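Local coordinates for putative Acetyltransferase from the GNAT family (Novosphingobium aromaticivorans DSM 12444, PDB 3EC4), which probably transfers an acyl group, likely acetyl, as a putative acetyltransferase of the GNAT family, at residues A[85-90]-A[203-208]; A[91-96]-A[181-186]; A[150-155]-A[187-192]. One frame throughout, in Å; residues are numbered along the deposited sequence.

In the fold
Interactions 1 and 2 are partly buried and apolar, and no hydrogen bond crosses either; interaction 3 is a surface contact. Interaction 1 packs helix 202-210 on strand 76-88 of the central mixed sheet of a GNAT-type fold, with the selenomethionine Met87 buried. Interaction 2 is thinner: one valine of the loop that follows the same strand leans on helix 174-188. Interaction 3 sets the loop 150-155 against the C-terminal end of that helix, directly after the part used by interaction 2, and there charge replaces hydrocarbon, with two arginines meeting one glutamate. Interactions 2 and 3 also touch through Val93 on Ala187 and a probable hydrogen bond from Glu191 N to Met186 O; Ile88 packing on Val192 joins interactions 1 and 3.

Interaction 1 (A[85-90]-A[203-208]); sequences LQMIAD and SAIRLY
Met87, a selenomethionine on strand 76-88, reaches across to helix 202-210, lies against Ile205 and Tyr208 and is the one buried residue of the four that touch. Its chain runs out from the sheet and bends at the last torsion (chi3 76°), which turns CE toward Ile205 while SE stays by Tyr208. SE of Met87 lies 3.9 Å from Tyr208 CB. It sits at the edge of the ring, 5.2 Å from the centroid of Tyr208 and 75° off the ring normal, a Met-aromatic contact made in the edge position. On the Ile205 side the methyl group CE of Met87 approaches CG2 of Ile205 at 4.1 Å. Strand and helix run nearly parallel here, their short axes 11° apart and 10.6 Å from each other at closest; the helix packs on one face of the central mixed sheet of the GNAT fold. Phe213, in the loop after the helix, touches both Met87 and Tyr208 and so helps enclose this end, with Leu195 of the neighbouring strand also against the tyrosine. The Leu85 end is more open to solvent, for Leu85 and Ile205 are both partly exposed whereas Met87 is buried. It is nonetheless close, though made through one methyl group of Leu85, CD2, which lies 3.7 Å from Ile205 CD1, the two side chains crossing at about a right angle.

Interaction 2 (A[91-96]-A[181-186]); sequences GPVPSF and KVIAGM
The backbone of the extended loop 91-96 passes alongside helix 174-188 without bonding to it, coming nearest where Val93 CA lies 6.6 Å from Ala184 CA. Val93 bridges that gap almost alone, its side chain directed at the helix with both methyl groups in use. CG1 stands anti to the backbone N (chi1 167°) and meets CG1 of Ile183 at 4.1 Å; it also lies 4.3 Å from CA of Ala184, so that it covers the helix backbone as well as a side chain. The second branch, CG2 of Val93, is 4.1 Å from the carbonyl oxygen, O, of Ile183. On the helix side, Ile183 carries CG1 between its backbone N and carbonyl carbon (chi1 68°), which sends the longer branch, CG1 and CD1, out to the valine. This joins the loop between strands 76-88 and 102-103 to helix 174-188, which follows strand 157-165 and packs against the central sheet of the GNAT fold; in GNAT relatives the turn leading into this helix usually binds the pyrophosphate of acetyl-CoA. Val160 of strand 157-165 and Phe213 both touch Ile183, so the residue is buried on the protein side while Val93 lies over it from the loop. Separations of 4.1 Å and more make this a light van der Waals contact, and Val93 and Ala184 remain partly exposed. Farther along, Phe96 has a different partner on the same helix: its ring makes a cation-pi contact with Arg180, one residue before the segment 181-186.

Interaction 3 (A[150-155]-A[187-192]); sequences RMRPAP and AARGEV
OE1 of Glu191 accepts from two arginines at once, Arg152 NH1 at 3.0 Å and Arg189 NH2 at 2.8 Å, which arrive from opposite faces of the carboxylate plane. This surface salt-bridge network lies at the C-terminal end of helix 174-188, where Gly190, with positive phi, forms a Schellman motif and the chain turns into strand 192-198. Arg189 grips the carboxylate side-on with two nitrogens, the second bond running from NE to OE2 of Glu191 at 2.9 Å and nearly straight (169°). A bend at chi3 (-57°) brings its guanidinium round to Glu191, two residues on. Arg152 comes from the loop 150-155 instead, its chain extended from CG to NE, and its bond reaches OE1 from well above the carboxylate plane. The two guanidinium planes stand 63° apart. The carboxylate between the arginines probably offsets their like charges, and Glu149 adds a second negative group by making a salt bridge to each. Lower on the same glutamate side chain, CG of Glu191 lies 3.8 Å from O of Pro155. NH2 of Arg152 and NH2 of Arg189, both donors, lie 3.3 Å apart without a bond.

Interaction 1 (A[85-90]-A[203-208])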
loop_
_atom_site.group_PDB
_atom_site.type_symbol
_atom_site.label_atom_id
_atom_site.label_comp_id
_atom_site.label_asym_id
_atom_site.label_seq_id
_atom_site.Cartn_x
_atom_site.Cartn_y
_atom_site.Cartn_z
ATOM N N LEU A 85 3.114 10.993 -4.465
ATOM C CA LEU A 85 4.560 11.145 -4.492
ATOM C C LEU A 85 5.077 9.794 -4.053
ATOM O O LEU A 85 4.757 9.344 -2.942
ATOM C CB LEU A 85 5.044 12.257 -3.548
ATOM C CG LEU A 85 6.582 12.424 -3.493
ATOM C CD1 LEU A 85 7.199 12.831 -4.851
ATOM C CD2 LEU A 85 7.027 13.362 -2.386
ATOM N N GLN A 86 5.816 9.136 -4.927
ATOM C CA GLN A 86 6.480 7.879 -4.547
ATOM C C GLN A 86 7.848 8.147 -3.947
ATOM O O GLN A 86 8.625 8.921 -4.507
ATOM C CB GLN A 86 6.593 6.971 -5.772
ATOM C CG GLN A 86 7.135 5.597 -5.455
ATOM C CD GLN A 86 7.361 4.803 -6.739
ATOM O OE1 GLN A 86 8.401 4.941 -7.354
ATOM N NE2 GLN A 86 6.377 4.027 -7.159
HETATM N N MSE A 87 8.149 7.502 -2.812
HETATM C CA MSE A 87 9.374 7.738 -2.022
HETATM C C MSE A 87 10.122 6.445 -1.735
HETATM O O MSE A 87 9.515 5.398 -1.651
HETATM C CB MSE A 87 9.050 8.461 -0.694
HETATM C CG MSE A 87 8.211 9.671 -0.919
HETATM SE SE MSE A 87 7.866 10.715 0.635
HETATM C CE MSE A 87 9.580 11.606 0.821
ATOM N N ILE A 88 11.441 6.542 -1.629
ATOM C CA ILE A 88 12.310 5.396 -1.447
ATOM C C ILE A 88 13.254 5.644 -0.296
ATOM O O ILE A 88 13.762 6.751 -0.132
ATOM C CB ILE A 88 13.043 5.050 -2.794
ATOM C CG1 ILE A 88 13.712 3.674 -2.764
ATOM C CG2 ILE A 88 14.030 6.114 -3.189
ATOM C CD1 ILE A 88 14.200 3.226 -4.198
ATOM N N ALA A 89 13.515 4.602 0.481
ATOM C CA ALA A 89 14.487 4.703 1.563
ATOM C C ALA A 89 15.692 3.823 1.240
ATOM O O ALA A 89 15.800 2.721 1.762
ATOM C CB ALA A 89 13.860 4.319 2.928
ATOM N N ASP A 90 16.590 4.315 0.382
ATOM C CA ASP A 90 17.712 3.481 -0.060
ATOM C C ASP A 90 19.021 3.802 0.631
ATOM O O ASP A 90 20.083 3.263 0.243
ATOM C CB ASP A 90 17.889 3.504 -1.573
ATOM C CG ASP A 90 18.017 4.914 -2.153
ATOM O OD1 ASP A 90 17.964 5.922 -1.411
ATOM O OD2 ASP A 90 18.111 4.992 -3.390
ATOM N N SER A 203 2.669 17.420 5.287
ATOM C CA SER A 203 3.050 16.932 6.593
ATOM C C SER A 203 3.647 15.512 6.572
ATOM O O SER A 203 4.713 15.248 7.171
ATOM C CB SER A 203 1.824 16.971 7.503
ATOM O OG SER A 203 2.133 16.397 8.746
ATOM N N ALA A 204 2.930 14.609 5.929
ATOM C CA ALA A 204 3.338 13.203 5.788
ATOM C C ALA A 204 4.652 13.107 5.046
ATOM O O ALA A 204 5.531 12.336 5.422
ATOM C CB ALA A 204 2.226 12.379 5.069
ATOM N N ILE A 205 4.797 13.845 3.958
ATOM C CA ILE A 205 6.083 13.846 3.196
ATOM C C ILE A 205 7.270 14.273 4.069
ATOM O O ILE A 205 8.334 13.697 4.007
ATOM C CB ILE A 205 5.949 14.696 1.898
ATOM C CG1 ILE A 205 4.914 14.037 0.932
ATOM C CG2 ILE A 205 7.291 14.977 1.210
ATOM C CD1 ILE A 205 4.469 14.958 -0.191
ATOM N N ARG A 206 7.075 15.286 4.916
ATOM C CA ARG A 206 8.106 15.702 5.858
ATOM C C ARG A 206 8.420 14.619 6.862
ATOM O O ARG A 206 9.589 14.420 7.192
ATOM C CB ARG A 206 7.682 17.003 6.589
ATOM C CG ARG A 206 7.719 18.249 5.722
ATOM C CD ARG A 206 7.493 19.518 6.556
ATOM N NE ARG A 206 6.217 19.576 7.278
ATOM C CZ ARG A 206 5.103 20.177 6.835
ATOM N NH1 ARG A 206 5.064 20.748 5.649
ATOM N NH2 ARG A 206 4.008 20.180 7.587
ATOM N N LEU A 207 7.404 13.890 7.314
ATOM C CA LEU A 207 7.614 12.826 8.258
ATOM C C LEU A 207 8.458 11.762 7.598
ATOM O O LEU A 207 9.480 11.326 8.140
ATOM C CB LEU A 207 6.299 12.218 8.746
ATOM C CG LEU A 207 6.396 10.851 9.398
ATOM C CD1 LEU A 207 7.300 10.918 10.669
ATOM C CD2 LEU A 207 5.007 10.304 9.728
ATOM N N TYR A 208 8.044 11.372 6.394
ATOM C CA TYR A 208 8.796 10.341 5.660
ATOM C C TYR A 208 10.217 10.759 5.354
ATOM O O TYR A 208 11.123 9.945 5.509
ATOM C CB TYR A 208 8.054 9.920 4.398
ATOM C CG TYR A 208 6.660 9.425 4.651
ATOM C CD1 TYR A 208 6.348 8.615 5.742
ATOM C CD2 TYR A 208 5.638 9.773 3.777
ATOM C CE1 TYR A 208 5.029 8.193 5.965
ATOM C CE2 TYR A 208 4.343 9.331 3.983
ATOM C CZ TYR A 208 4.041 8.554 5.067
ATOM O OH TYR A 208 2.723 8.169 5.213
#

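Interaction 2 (A[91-96]-A[181-186])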
loop_
_atom_site.group_PDB
_atom_site.type_symbol
_atom_site.label_atom_id
_atom_site.label_comp_id
_atom_site.label_asym_id
_atom_site.label_seq_id
_atom_site.Cartn_x
_atom_site.Cartn_y
_atom_site.Cartn_z
ATOM N N GLY A 91 18.959 4.621 1.674
ATOM C CA GLY A 91 20.112 4.858 2.564
ATOM C C GLY A 91 20.055 3.953 3.775
ATOM O O GLY A 91 19.118 3.211 3.965
ATOM N N PRO A 92 21.069 4.001 4.633
ATOM C CA PRO A 92 21.109 3.051 5.765
ATOM C C PRO A 92 20.007 3.314 6.853
ATOM O O PRO A 92 19.729 4.439 7.162
ATOM C CB PRO A 92 22.511 3.292 6.345
ATOM C CG PRO A 92 22.815 4.692 5.989
ATOM C CD PRO A 92 22.199 4.942 4.652
ATOM N N VAL A 93 19.413 2.276 7.447
ATOM C CA VAL A 93 18.369 2.497 8.489
ATOM C C VAL A 93 19.168 2.626 9.835
ATOM O O VAL A 93 19.822 1.673 10.245
ATOM C CB VAL A 93 17.279 1.306 8.448
ATOM C CG1 VAL A 93 16.340 1.268 9.673
ATOM C CG2 VAL A 93 16.443 1.310 7.128
ATOM N N PRO A 94 19.142 3.800 10.516
ATOM C CA PRO A 94 19.823 3.833 11.824
ATOM C C PRO A 94 19.120 2.873 12.730
ATOM O O PRO A 94 17.911 2.780 12.669
ATOM C CB PRO A 94 19.667 5.281 12.299
ATOM C CG PRO A 94 18.712 5.913 11.386
ATOM C CD PRO A 94 18.499 5.074 10.190
ATOM N N SER A 95 19.836 2.100 13.516
ATOM C CA SER A 95 19.133 1.130 14.366
ATOM C C SER A 95 18.384 1.889 15.489
ATOM O O SER A 95 18.823 2.968 15.955
ATOM C CB SER A 95 20.070 0.059 14.933
ATOM O OG SER A 95 20.961 0.641 15.857
ATOM N N PHE A 96 17.208 1.368 15.846
ATOM C CA PHE A 96 16.327 1.985 16.832
ATOM C C PHE A 96 15.571 0.837 17.488
ATOM O O PHE A 96 14.717 0.214 16.838
ATOM C CB PHE A 96 15.393 2.926 16.102
ATOM C CG PHE A 96 14.572 3.827 16.987
ATOM C CD1 PHE A 96 13.312 3.432 17.416
ATOM C CD2 PHE A 96 15.014 5.099 17.298
ATOM C CE1 PHE A 96 12.505 4.278 18.157
ATOM C CE2 PHE A 96 14.223 5.956 18.043
ATOM C CZ PHE A 96 12.966 5.531 18.503
ATOM N N LYS A 181 9.981 0.418 12.741
ATOM C CA LYS A 181 9.991 -1.024 12.961
ATOM C C LYS A 181 9.822 -1.778 11.651
ATOM O O LYS A 181 10.538 -2.726 11.345
ATOM C CB LYS A 181 8.900 -1.416 13.932
ATOM C CG LYS A 181 8.967 -2.885 14.328
ATOM C CD LYS A 181 10.190 -3.248 15.139
ATOM C CE LYS A 181 10.108 -4.702 15.560
ATOM N NZ LYS A 181 11.278 -5.122 16.283
ATOM N N VAL A 182 8.861 -1.365 10.851
ATOM C CA VAL A 182 8.663 -2.022 9.556
ATOM C C VAL A 182 9.951 -1.992 8.660
ATOM O O VAL A 182 10.344 -3.018 8.073
ATOM C CB VAL A 182 7.439 -1.387 8.798
ATOM C CG1 VAL A 182 7.426 -1.933 7.301
ATOM C CG2 VAL A 182 6.110 -1.705 9.488
ATOM N N ILE A 183 10.594 -0.819 8.546
ATOM C CA ILE A 183 11.763 -0.661 7.669
ATOM C C ILE A 183 13.030 -1.375 8.195
ATOM O O ILE A 183 13.833 -1.808 7.412
ATOM C CB ILE A 183 12.036 0.810 7.268
ATOM C CG1 ILE A 183 12.486 1.663 8.444
ATOM C CG2 ILE A 183 10.811 1.392 6.536
ATOM C CD1 ILE A 183 12.797 3.158 8.047
ATOM N N ALA A 184 13.101 -1.565 9.523
ATOM C CA ALA A 184 14.143 -2.355 10.147
ATOM C C ALA A 184 14.069 -3.799 9.653
ATOM O O ALA A 184 15.102 -4.433 9.370
ATOM C CB ALA A 184 13.994 -2.278 11.636
ATOM N N GLY A 185 12.856 -4.332 9.552
ATOM C CA GLY A 185 12.673 -5.726 9.115
ATOM C C GLY A 185 13.051 -5.865 7.656
ATOM O O GLY A 185 13.739 -6.818 7.264
HETATM N N MSE A 186 12.605 -4.897 6.845
HETATM C CA MSE A 186 13.007 -4.833 5.429
HETATM C C MSE A 186 14.545 -4.786 5.290
HETATM O O MSE A 186 15.167 -5.620 4.606
HETATM C CB MSE A 186 12.358 -3.640 4.749
HETATM C CG MSE A 186 10.843 -3.817 4.664
HETATM SE SE MSE A 186 10.071 -2.186 3.995
HETATM C CE MSE A 186 8.233 -2.740 3.914
#

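Interaction 3 (A[150-155]-A[187-192])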
loop_
_atom_site.group_PDB
_atom_site.type_symbol
_atom_site.label_atom_id
_atom_site.label_comp_id
_atom_site.label_asym_id
_atom_site.label_seq_id
_atom_site.Cartn_x
_atom_site.Cartn_y
_atom_site.Cartn_z
ATOM N N ARG A 150 3.272 -4.166 2.242
ATOM C CA ARG A 150 2.351 -4.475 1.153
ATOM C C ARG A 150 3.062 -4.947 -0.116
ATOM O O ARG A 150 3.599 -6.062 -0.117
ATOM C CB ARG A 150 1.380 -3.311 0.958
ATOM C CG ARG A 150 0.131 -3.623 0.188
ATOM C CD ARG A 150 -0.853 -2.477 0.205
ATOM N NE ARG A 150 -0.396 -1.329 -0.538
ATOM C CZ ARG A 150 -1.082 -0.187 -0.648
ATOM N NH1 ARG A 150 -2.279 -0.009 -0.077
ATOM N NH2 ARG A 150 -0.572 0.801 -1.322
HETATM N N MSE A 151 3.058 -4.162 -1.199
HETATM C CA MSE A 151 3.518 -4.671 -2.497
HETATM C C MSE A 151 5.032 -4.883 -2.551
HETATM O O MSE A 151 5.827 -4.212 -1.857
HETATM C CB MSE A 151 3.096 -3.753 -3.655
HETATM C CG MSE A 151 1.638 -3.518 -3.707
HETATM SE SE MSE A 151 1.107 -2.582 -5.310
HETATM C CE MSE A 151 -0.282 -1.474 -4.482
ATOM N N ARG A 152 5.425 -5.832 -3.388
ATOM C CA ARG A 152 6.828 -6.150 -3.593
ATOM C C ARG A 152 7.095 -6.247 -5.090
ATOM O O ARG A 152 7.014 -7.313 -5.647
ATOM C CB ARG A 152 7.181 -7.460 -2.904
ATOM C CG ARG A 152 7.103 -7.343 -1.376
ATOM C CD ARG A 152 7.184 -8.674 -0.699
ATOM N NE ARG A 152 7.054 -8.498 0.729
ATOM C CZ ARG A 152 8.046 -8.220 1.554
ATOM N NH1 ARG A 152 9.297 -8.212 1.126
ATOM N NH2 ARG A 152 7.783 -8.015 2.846
ATOM N N PRO A 153 7.364 -5.092 -5.741
ATOM C CA PRO A 153 7.541 -5.015 -7.191
ATOM C C PRO A 153 8.755 -5.770 -7.774
ATOM O O PRO A 153 8.789 -6.053 -8.960
ATOM C CB PRO A 153 7.617 -3.506 -7.448
ATOM C CG PRO A 153 6.867 -2.879 -6.278
ATOM C CD PRO A 153 7.356 -3.753 -5.125
ATOM N N ALA A 154 9.742 -6.023 -6.924
ATOM C CA ALA A 154 10.886 -6.860 -7.197
ATOM C C ALA A 154 11.395 -7.446 -5.870
ATOM O O ALA A 154 11.069 -6.924 -4.789
ATOM C CB ALA A 154 11.996 -6.063 -7.909
ATOM N N PRO A 155 12.181 -8.537 -5.927
ATOM C CA PRO A 155 12.641 -9.158 -4.688
ATOM C C PRO A 155 13.268 -8.215 -3.658
ATOM O O PRO A 155 13.062 -8.423 -2.464
ATOM C CB PRO A 155 13.631 -10.218 -5.176
ATOM C CG PRO A 155 13.052 -10.610 -6.515
ATOM C CD PRO A 155 12.664 -9.272 -7.102
ATOM N N ALA A 187 15.150 -3.875 6.033
ATOM C CA ALA A 187 16.608 -3.773 6.100
ATOM C C ALA A 187 17.296 -5.080 6.443
ATOM O O ALA A 187 18.293 -5.430 5.798
ATOM C CB ALA A 187 17.019 -2.677 7.086
ATOM N N ALA A 188 16.804 -5.790 7.466
ATOM C CA ALA A 188 17.353 -7.045 7.905
ATOM C C ALA A 188 17.410 -8.043 6.742
ATOM O O ALA A 188 18.370 -8.801 6.643
ATOM C CB ALA A 188 16.564 -7.656 9.061
ATOM N N ARG A 189 16.384 -8.014 5.876
ATOM C CA ARG A 189 16.304 -8.888 4.710
ATOM C C ARG A 189 17.002 -8.327 3.457
ATOM O O ARG A 189 17.019 -8.964 2.415
ATOM C CB ARG A 189 14.810 -9.209 4.394
ATOM C CG ARG A 189 14.064 -9.924 5.483
ATOM C CD ARG A 189 12.672 -10.393 5.089
ATOM N NE ARG A 189 11.855 -9.273 4.619
ATOM C CZ ARG A 189 11.001 -8.570 5.341
ATOM N NH1 ARG A 189 10.702 -8.871 6.591
ATOM N NH2 ARG A 189 10.387 -7.533 4.780
ATOM N N GLY A 190 17.606 -7.150 3.547
ATOM C CA GLY A 190 18.271 -6.563 2.380
ATOM C C GLY A 190 17.331 -5.986 1.342
ATOM O O GLY A 190 17.673 -5.918 0.167
ATOM N N GLU A 191 16.159 -5.569 1.790
ATOM C CA GLU A 191 15.170 -4.940 0.943
ATOM C C GLU A 191 15.170 -3.437 1.184
ATOM O O GLU A 191 15.411 -2.951 2.309
ATOM C CB GLU A 191 13.759 -5.473 1.223
ATOM C CG GLU A 191 13.635 -6.960 1.018
ATOM C CD GLU A 191 12.475 -7.567 1.786
ATOM O OE1 GLU A 191 11.682 -6.823 2.417
ATOM O OE2 GLU A 191 12.366 -8.799 1.757
ATOM N N VAL A 192 14.871 -2.723 0.113
ATOM C CA VAL A 192 14.735 -1.305 0.109
ATOM C C VAL A 192 13.231 -0.924 0.287
ATOM O O VAL A 192 12.345 -1.335 -0.527
ATOM C CB VAL A 192 15.284 -0.700 -1.228
ATOM C CG1 VAL A 192 14.984 0.815 -1.292
ATOM C CG2 VAL A 192 16.790 -1.025 -1.498
#